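KLLA0F20702p (Kluyveromyces lactis, PDB 5Y5A) is the Est1 telomerase subunit, here its N-terminal helical part, and probably helps recruit yeast telomerase to telomeres by binding Cdc13. Local coordinates at residues 40-45 and 131-136; 393-398 and 440-445. All blocks are in the same frame, centred on the assembly; numbering follows the deposited sequence.

Interaction 1. Residues 40-45 and 131-136; sequences MIHSKI and HKLYYS
The N-terminal helical array of this Est1, of the TPR clan, brings Leu133 of helix 113-144 against His42 and Ile45 of helix 33-53. The two helices run roughly the same way here and come nearest at His42 and Leu133, whose CA atoms are 6.8 Å apart. Leu133 carries its CG anti to the backbone N (chi1 -176°), and its branches divide the work. Methyl CD2 lies over one face of the His42 imidazole, 4.0 Å from the ring centroid and 27° off the normal, a CH-pi contact; its closest ring atom is CD2 of His42, at 3.7 Å. Leu133 CB covers the same face, 4.0 Å above the ring plane and somewhat off its centre. The other methyl, Leu133 CD1, meets Ile45 CG2 at 4.1 Å, the two side chains crossing at about a right angle. All three residues are buried. His42 NE2 is satisfied from helix 78-105, by a hydrogen bond to His90 NE2, while His90 ND1 bonds Tyr134 OH, so a polar chain through His90 links all three helices. Thr85 of that helix also touches both Ile45 and Leu133. On the far helix, Ser136 N and OG reach Lys132 O from opposite faces of its plane. Two helices running the same way, with a third helix touching both, are consistent with the stacked helices of a TPR-like alpha-helical array.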
ATOM      1  N   MET A  40     -36.277  -4.837  -4.117  1.00 82.18           N
ATOM      2  CA  MET A  40     -36.866  -5.282  -2.865  1.00 85.39           C
ATOM      3  C   MET A  40     -35.784  -5.533  -1.820  1.00 80.96           C
ATOM      4  O   MET A  40     -35.921  -5.135  -0.661  1.00 80.47           O
ATOM      5  CB  MET A  40     -37.697  -6.543  -3.083  1.00 91.59           C
ATOM      6  CG  MET A  40     -38.925  -6.324  -3.948  1.00100.23           C
ATOM      7  SD  MET A  40     -40.060  -5.113  -3.244  1.00146.98           S
ATOM      8  CE  MET A  40     -40.613  -5.993  -1.790  1.00120.88           C
ATOM      9  N   ILE A  41     -34.705  -6.188  -2.237  1.00 73.48           N
ATOM     10  CA  ILE A  41     -33.609  -6.513  -1.335  1.00 72.70           C
ATOM     11  C   ILE A  41     -32.875  -5.246  -0.900  1.00 74.45           C
ATOM     12  O   ILE A  41     -32.526  -5.095   0.270  1.00 76.09           O
ATOM     13  CB  ILE A  41     -32.623  -7.509  -1.991  1.00 74.48           C
ATOM     14  CG1 ILE A  41     -33.329  -8.851  -2.232  1.00 77.35           C
ATOM     15  CG2 ILE A  41     -31.374  -7.696  -1.132  1.00 60.64           C
ATOM     16  CD1 ILE A  41     -32.507  -9.864  -2.986  1.00 75.34           C
ATOM     17  N   HIS A  42     -32.658  -4.333  -1.842  1.00 74.67           N
ATOM     18  CA  HIS A  42     -32.057  -3.039  -1.532  1.00 76.82           C
ATOM     19  C   HIS A  42     -32.901  -2.272  -0.519  1.00 80.55           C
ATOM     20  O   HIS A  42     -32.371  -1.601   0.368  1.00 78.01           O
ATOM     21  CB  HIS A  42     -31.886  -2.199  -2.802  1.00 78.10           C
ATOM     22  CG  HIS A  42     -30.605  -2.454  -3.531  1.00 81.62           C
ATOM     23  ND1 HIS A  42     -30.135  -1.619  -4.522  1.00 85.07           N
ATOM     24  CD2 HIS A  42     -29.690  -3.446  -3.410  1.00 82.60           C
ATOM     25  CE1 HIS A  42     -28.988  -2.087  -4.982  1.00 84.20           C
ATOM     26  NE2 HIS A  42     -28.696  -3.194  -4.325  1.00 82.53           N
ATOM     27  N   SER A  43     -34.217  -2.378  -0.658  1.00 80.65           N
ATOM     28  CA  SER A  43     -35.141  -1.670   0.219  1.00 84.02           C
ATOM     29  C   SER A  43     -35.045  -2.171   1.655  1.00 83.54           C
ATOM     30  O   SER A  43     -35.144  -1.390   2.599  1.00 84.27           O
ATOM     31  CB  SER A  43     -36.577  -1.812  -0.287  1.00 83.11           C
ATOM     32  OG  SER A  43     -37.495  -1.318   0.671  1.00 88.78           O
ATOM     33  N   LYS A  44     -34.857  -3.477   1.816  1.00 81.43           N
ATOM     34  CA  LYS A  44     -34.728  -4.068   3.141  1.00 79.99           C
ATOM     35  C   LYS A  44     -33.398  -3.698   3.771  1.00 78.95           C
ATOM     36  O   LYS A  44     -33.324  -3.403   4.962  1.00 83.98           O
ATOM     37  CB  LYS A  44     -34.860  -5.587   3.075  1.00 79.41           C
ATOM     38  CG  LYS A  44     -36.254  -6.078   2.762  1.00 82.09           C
ATOM     39  CD  LYS A  44     -36.349  -7.587   2.909  1.00 84.96           C
ATOM     40  CE  LYS A  44     -37.778  -8.065   2.717  1.00 94.10           C
ATOM     41  NZ  LYS A  44     -37.899  -9.532   2.925  1.00 98.74           N
ATOM     42  N   ILE A  45     -32.347  -3.717   2.959  1.00 75.50           N
ATOM     43  CA  ILE A  45     -31.005  -3.436   3.438  1.00 77.34           C
ATOM     44  C   ILE A  45     -30.891  -1.981   3.883  1.00 80.88           C
ATOM     45  O   ILE A  45     -30.364  -1.695   4.963  1.00 75.35           O
ATOM     46  CB  ILE A  45     -29.955  -3.746   2.359  1.00 71.00           C
ATOM     47  CG1 ILE A  45     -29.932  -5.247   2.063  1.00 65.58           C
ATOM     48  CG2 ILE A  45     -28.573  -3.259   2.786  1.00 65.41           C
ATOM     49  CD1 ILE A  45     -28.903  -5.647   1.022  1.00 67.59           C
ATOM     50  N   HIS A 131     -24.823   1.109  -7.048  1.00 71.80           N
ATOM     51  CA  HIS A 131     -24.054   2.287  -6.687  1.00 70.05           C
ATOM     52  C   HIS A 131     -24.812   3.146  -5.685  1.00 76.06           C
ATOM     53  O   HIS A 131     -24.215   3.722  -4.776  1.00 77.77           O
ATOM     54  CB  HIS A 131     -23.715   3.111  -7.926  1.00 64.03           C
ATOM     55  CG  HIS A 131     -22.848   4.293  -7.636  1.00 62.97           C
ATOM     56  ND1 HIS A 131     -23.358   5.557  -7.425  1.00 67.26           N
ATOM     57  CD2 HIS A 131     -21.505   4.403  -7.502  1.00 59.37           C
ATOM     58  CE1 HIS A 131     -22.366   6.394  -7.181  1.00 65.05           C
ATOM     59  NE2 HIS A 131     -21.230   5.719  -7.224  1.00 59.57           N
ATOM     60  N   LYS A 132     -26.128   3.218  -5.848  1.00 75.54           N
ATOM     61  CA  LYS A 132     -26.957   4.045  -4.981  1.00 75.75           C
ATOM     62  C   LYS A 132     -27.015   3.505  -3.563  1.00 70.57           C
ATOM     63  O   LYS A 132     -27.026   4.279  -2.616  1.00 68.44           O
ATOM     64  CB  LYS A 132     -28.375   4.176  -5.541  1.00 77.24           C
ATOM     65  CG  LYS A 132     -28.535   5.328  -6.517  1.00 83.88           C
ATOM     66  CD  LYS A 132     -29.955   5.431  -7.047  1.00 90.47           C
ATOM     67  CE  LYS A 132     -30.061   6.519  -8.109  1.00 93.69           C
ATOM     68  NZ  LYS A 132     -31.422   6.603  -8.704  1.00100.37           N
ATOM     69  N   LEU A 133     -27.051   2.185  -3.414  1.00 69.05           N
ATOM     70  CA  LEU A 133     -27.102   1.577  -2.088  1.00 67.87           C
ATOM     71  C   LEU A 133     -25.928   2.029  -1.214  1.00 66.85           C
ATOM     72  O   LEU A 133     -26.090   2.310  -0.025  1.00 68.86           O
ATOM     73  CB  LEU A 133     -27.110   0.057  -2.201  1.00 72.67           C
ATOM     74  CG  LEU A 133     -27.249  -0.713  -0.887  1.00 77.98           C
ATOM     75  CD1 LEU A 133     -28.620  -0.505  -0.282  1.00 75.57           C
ATOM     76  CD2 LEU A 133     -27.010  -2.179  -1.124  1.00 82.74           C
ATOM     77  N   TYR A 134     -24.749   2.122  -1.812  1.00 61.02           N
ATOM     78  CA  TYR A 134     -23.556   2.498  -1.064  1.00 65.93           C
ATOM     79  C   TYR A 134     -23.423   4.002  -0.882  1.00 66.39           C
ATOM     80  O   TYR A 134     -23.069   4.470   0.199  1.00 65.92           O
ATOM     81  CB  TYR A 134     -22.311   1.950  -1.753  1.00 62.31           C
ATOM     82  CG  TYR A 134     -22.242   0.447  -1.712  1.00 63.65           C
ATOM     83  CD1 TYR A 134     -22.204  -0.231  -0.497  1.00 60.36           C
ATOM     84  CD2 TYR A 134     -22.216  -0.297  -2.882  1.00 60.43           C
ATOM     85  CE1 TYR A 134     -22.147  -1.608  -0.451  1.00 61.69           C
ATOM     86  CE2 TYR A 134     -22.155  -1.676  -2.845  1.00 57.48           C
ATOM     87  CZ  TYR A 134     -22.122  -2.325  -1.630  1.00 59.46           C
ATOM     88  OH  TYR A 134     -22.061  -3.695  -1.590  1.00 57.03           O
ATOM     89  N   TYR A 135     -23.700   4.756  -1.940  1.00 65.28           N
ATOM     90  CA  TYR A 135     -23.593   6.206  -1.878  1.00 71.12           C
ATOM     91  C   TYR A 135     -24.712   6.827  -1.031  1.00 77.12           C
ATOM     92  O   TYR A 135     -24.517   7.888  -0.440  1.00 79.96           O
ATOM     93  CB  TYR A 135     -23.594   6.803  -3.290  1.00 73.87           C
ATOM     94  CG  TYR A 135     -23.263   8.279  -3.323  1.00 76.91           C
ATOM     95  CD1 TYR A 135     -21.979   8.726  -3.052  1.00 71.20           C
ATOM     96  CD2 TYR A 135     -24.235   9.225  -3.625  1.00 82.93           C
ATOM     97  CE1 TYR A 135     -21.666  10.070  -3.076  1.00 72.76           C
ATOM     98  CE2 TYR A 135     -23.930  10.574  -3.657  1.00 85.74           C
ATOM     99  CZ  TYR A 135     -22.644  10.990  -3.377  1.00 82.79           C
ATOM    100  OH  TYR A 135     -22.333  12.330  -3.402  1.00 85.89           O
ATOM    101  N   SER A 136     -25.876   6.176  -0.979  1.00 76.21           N
ATOM    102  CA  SER A 136     -26.966   6.621  -0.102  1.00 71.43           C
ATOM    103  C   SER A 136     -26.500   6.601   1.338  1.00 71.30           C
ATOM    104  O   SER A 136     -26.765   7.522   2.112  1.00 72.55           O
ATOM    105  CB  SER A 136     -28.207   5.730  -0.222  1.00 68.14           C
ATOM    106  OG  SER A 136     -28.796   5.797  -1.505  1.00 71.61           O
TER

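Interaction 2. Residues 393-398 and 440-445; sequences KFLEFI and LKFAHR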
ATOM      1  N   LYS A 393      20.427 -14.679   2.966  1.00 45.64           N
ATOM      2  CA  LYS A 393      20.738 -14.283   1.591  1.00 50.30           C
ATOM      3  C   LYS A 393      19.788 -13.188   1.089  1.00 48.13           C
ATOM      4  O   LYS A 393      20.202 -12.295   0.351  1.00 50.30           O
ATOM      5  CB  LYS A 393      20.677 -15.493   0.647  1.00 52.73           C
ATOM      6  CG  LYS A 393      21.824 -16.478   0.790  1.00 55.11           C
ATOM      7  CD  LYS A 393      23.131 -15.854   0.354  1.00 69.81           C
ATOM      8  CE  LYS A 393      24.273 -16.854   0.418  1.00 75.07           C
ATOM      9  NZ  LYS A 393      25.546 -16.226  -0.032  1.00 77.54           N
ATOM     10  N   PHE A 394      18.520 -13.258   1.489  1.00 45.23           N
ATOM     11  CA  PHE A 394      17.537 -12.256   1.065  1.00 46.65           C
ATOM     12  C   PHE A 394      17.844 -10.919   1.728  1.00 40.35           C
ATOM     13  O   PHE A 394      17.810  -9.873   1.088  1.00 40.42           O
ATOM     14  CB  PHE A 394      16.102 -12.698   1.403  1.00 41.60           C
ATOM     15  CG  PHE A 394      15.026 -11.863   0.724  1.00 39.30           C
ATOM     16  CD1 PHE A 394      15.332 -11.045  -0.360  1.00 41.45           C
ATOM     17  CD2 PHE A 394      13.715 -11.891   1.181  1.00 40.96           C
ATOM     18  CE1 PHE A 394      14.351 -10.280  -0.986  1.00 42.73           C
ATOM     19  CE2 PHE A 394      12.721 -11.122   0.563  1.00 41.91           C
ATOM     20  CZ  PHE A 394      13.044 -10.317  -0.522  1.00 43.49           C
ATOM     21  N   LEU A 395      18.136 -10.970   3.020  1.00 40.59           N
ATOM     22  CA  LEU A 395      18.442  -9.781   3.801  1.00 43.02           C
ATOM     23  C   LEU A 395      19.697  -9.101   3.245  1.00 44.26           C
ATOM     24  O   LEU A 395      19.768  -7.873   3.161  1.00 46.05           O
ATOM     25  CB  LEU A 395      18.619 -10.164   5.272  1.00 43.50           C
ATOM     26  CG  LEU A 395      18.295  -9.166   6.385  1.00 46.73           C
ATOM     27  CD1 LEU A 395      16.982  -8.451   6.138  1.00 44.18           C
ATOM     28  CD2 LEU A 395      18.250  -9.910   7.708  1.00 43.94           C
ATOM     29  N   GLU A 396      20.670  -9.912   2.835  1.00 44.36           N
ATOM     30  CA  GLU A 396      21.884  -9.400   2.208  1.00 44.35           C
ATOM     31  C   GLU A 396      21.555  -8.636   0.934  1.00 47.61           C
ATOM     32  O   GLU A 396      22.072  -7.541   0.724  1.00 45.84           O
ATOM     33  CB  GLU A 396      22.860 -10.534   1.890  1.00 50.00           C
ATOM     34  CG  GLU A 396      23.588 -11.090   3.099  1.00 63.10           C
ATOM     35  CD  GLU A 396      24.445 -12.291   2.760  1.00 75.25           C
ATOM     36  OE1 GLU A 396      24.471 -12.684   1.574  1.00 82.26           O
ATOM     37  OE2 GLU A 396      25.091 -12.841   3.679  1.00 76.34           O
ATOM     38  N   PHE A 397      20.705  -9.221   0.087  1.00 43.70           N
ATOM     39  CA  PHE A 397      20.294  -8.567  -1.151  1.00 44.71           C
ATOM     40  C   PHE A 397      19.581  -7.261  -0.842  1.00 40.16           C
ATOM     41  O   PHE A 397      19.782  -6.255  -1.513  1.00 38.38           O
ATOM     42  CB  PHE A 397      19.371  -9.468  -1.994  1.00 40.40           C
ATOM     43  CG  PHE A 397      18.703  -8.735  -3.122  1.00 36.81           C
ATOM     44  CD1 PHE A 397      19.443  -8.308  -4.222  1.00 34.30           C
ATOM     45  CD2 PHE A 397      17.348  -8.438  -3.072  1.00 39.27           C
ATOM     46  CE1 PHE A 397      18.838  -7.603  -5.266  1.00 38.44           C
ATOM     47  CE2 PHE A 397      16.733  -7.738  -4.102  1.00 40.05           C
ATOM     48  CZ  PHE A 397      17.479  -7.317  -5.208  1.00 38.80           C
ATOM     49  N   ILE A 398      18.728  -7.290   0.174  1.00 36.80           N
ATOM     50  CA  ILE A 398      17.986  -6.096   0.547  1.00 38.04           C
ATOM     51  C   ILE A 398      18.948  -4.978   0.945  1.00 37.33           C
ATOM     52  O   ILE A 398      18.806  -3.833   0.505  1.00 35.61           O
ATOM     53  CB  ILE A 398      16.986  -6.398   1.681  1.00 39.48           C
ATOM     54  CG1 ILE A 398      15.893  -7.327   1.141  1.00 40.08           C
ATOM     55  CG2 ILE A 398      16.365  -5.120   2.216  1.00 36.07           C
ATOM     56  CD1 ILE A 398      14.828  -7.672   2.121  1.00 31.15           C
ATOM     57  N   LEU A 440      17.948  -5.160  12.835  1.00 47.71           N
ATOM     58  CA  LEU A 440      18.896  -4.292  13.523  1.00 45.47           C
ATOM     59  C   LEU A 440      20.260  -4.959  13.681  1.00 45.33           C
ATOM     60  O   LEU A 440      21.291  -4.328  13.464  1.00 43.03           O
ATOM     61  CB  LEU A 440      18.354  -3.892  14.899  1.00 50.20           C
ATOM     62  CG  LEU A 440      19.323  -3.115  15.792  1.00 44.94           C
ATOM     63  CD1 LEU A 440      19.732  -1.802  15.135  1.00 41.81           C
ATOM     64  CD2 LEU A 440      18.722  -2.867  17.164  1.00 49.41           C
ATOM     65  N   LYS A 441      20.266  -6.236  14.060  1.00 45.43           N
ATOM     66  CA  LYS A 441      21.531  -6.938  14.258  1.00 54.25           C
ATOM     67  C   LYS A 441      22.291  -7.111  12.944  1.00 49.44           C
ATOM     68  O   LYS A 441      23.499  -6.922  12.905  1.00 49.40           O
ATOM     69  CB  LYS A 441      21.298  -8.294  14.923  1.00 56.36           C
ATOM     70  CG  LYS A 441      20.858  -8.162  16.374  1.00 64.31           C
ATOM     71  CD  LYS A 441      20.343  -9.471  16.949  1.00 73.52           C
ATOM     72  CE  LYS A 441      19.906  -9.299  18.406  1.00 82.04           C
ATOM     73  NZ  LYS A 441      19.282 -10.535  18.967  1.00 86.15           N
ATOM     74  N   PHE A 442      21.581  -7.468  11.877  1.00 44.55           N
ATOM     75  CA  PHE A 442      22.198  -7.602  10.560  1.00 47.52           C
ATOM     76  C   PHE A 442      22.795  -6.264  10.102  1.00 45.55           C
ATOM     77  O   PHE A 442      23.918  -6.212   9.594  1.00 44.02           O
ATOM     78  CB  PHE A 442      21.173  -8.100   9.526  1.00 44.31           C
ATOM     79  CG  PHE A 442      21.766  -8.401   8.171  1.00 42.53           C
ATOM     80  CD1 PHE A 442      21.953  -7.395   7.235  1.00 39.91           C
ATOM     81  CD2 PHE A 442      22.145  -9.697   7.836  1.00 42.21           C
ATOM     82  CE1 PHE A 442      22.501  -7.666   5.989  1.00 46.96           C
ATOM     83  CE2 PHE A 442      22.687  -9.975   6.592  1.00 42.66           C
ATOM     84  CZ  PHE A 442      22.865  -8.953   5.665  1.00 42.96           C
ATOM     85  N   ALA A 443      22.022  -5.197  10.282  1.00 38.87           N
ATOM     86  CA  ALA A 443      22.421  -3.858   9.868  1.00 46.01           C
ATOM     87  C   ALA A 443      23.654  -3.369  10.626  1.00 44.68           C
ATOM     88  O   ALA A 443      24.565  -2.797  10.035  1.00 47.38           O
ATOM     89  CB  ALA A 443      21.257  -2.886  10.059  1.00 43.11           C
ATOM     90  N   HIS A 444      23.666  -3.607  11.933  1.00 50.75           N
ATOM     91  CA  HIS A 444      24.790  -3.271  12.815  1.00 44.96           C
ATOM     92  C   HIS A 444      26.079  -3.987  12.436  1.00 44.79           C
ATOM     93  O   HIS A 444      27.182  -3.511  12.725  1.00 41.16           O
ATOM     94  CB  HIS A 444      24.432  -3.621  14.255  1.00 41.24           C
ATOM     95  CG  HIS A 444      23.853  -2.487  15.035  1.00 44.82           C
ATOM     96  ND1 HIS A 444      23.206  -2.666  16.239  1.00 46.62           N
ATOM     97  CD2 HIS A 444      23.854  -1.149  14.804  1.00 41.01           C
ATOM     98  CE1 HIS A 444      22.819  -1.493  16.712  1.00 47.16           C
ATOM     99  NE2 HIS A 444      23.204  -0.558  15.856  1.00 48.90           N
ATOM    100  N   ARG A 445      25.936  -5.142  11.795  1.00 43.45           N
ATOM    101  CA  ARG A 445      27.088  -5.946  11.413  1.00 41.15           C
ATOM    102  C   ARG A 445      27.398  -5.879   9.912  1.00 44.40           C
ATOM    103  O   ARG A 445      28.326  -6.528   9.438  1.00 47.91           O
ATOM    104  CB  ARG A 445      26.862  -7.392  11.861  1.00 42.63           C
ATOM    105  CG  ARG A 445      27.026  -7.564  13.368  1.00 48.00           C
ATOM    106  CD  ARG A 445      26.266  -8.765  13.925  1.00 48.55           C
ATOM    107  NE  ARG A 445      26.331  -8.764  15.383  1.00 52.32           N
ATOM    108  CZ  ARG A 445      25.580  -7.990  16.164  1.00 51.71           C
ATOM    109  NH1 ARG A 445      24.692  -7.160  15.624  1.00 48.02           N
ATOM    110  NH2 ARG A 445      25.712  -8.048  17.485  1.00 45.07           N
TER
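With its CG anti to the backbone N (chi1 -174°), Phe442 thrusts its ring from helix 437-444 toward Leu395 and Glu396. Leu395 turns its branched end to the ring by the same choice of rotamer, though skewed (chi1 -151°), whereas Glu396 has CG beside its backbone N and anti to its carbonyl carbon. The result is a ring held in two different ways. Over one face sits Leu395 CG, 4.1 Å from the centroid and only 14° off the normal, a CH-pi approach displaced toward the ring's CG side; Leu395 CD2 reaches back to Phe442 CG at 3.9 Å, and the two side chains slide past each other in opposite directions. At the rim, Glu396 CG lies in the ring plane, 3.4 Å from Phe442 CZ, a tight contact made by the aliphatic part of the glutamate. CZ also comes within 3.6 Å of Glu396 CA, which shows the ring end pressed onto the helix backbone. This joins helix 385-410 to helix 437-444 inside the all-helical region assigned by sequence to the Est1 DNA/RNA binding domain. Leu395 is backed by Phe372 of helix 339-379 and Trp432 of helix 421-433, and the ring of Phe399 meets that of Phe442. Beyond the ring, Arg445, following His444, folds back: its NH1 donates to Lys441 O at 3.0 Å, with that oxygen close to the guanidinium plane.

Interactions 1 and 2 lie on opposite sides of the chain's centre, 30 Å and 24 Å from it. Their own centres are 52 Å apart and their nearest atoms about 36 Å, so neither touches the other. They also follow in series along the chain, 40-45 with 131-136 closing before 393-398 with 440-445 opens. Each joins two helices, but the first is fully buried and the second only partly. Interaction 2 is adjacent to the bound peptide, probably the Cdc13 fragment: Leu440 and His444 pack on its backbone and Lys441 on a polar side chain, so the helix that carries Phe442 also borders the peptide.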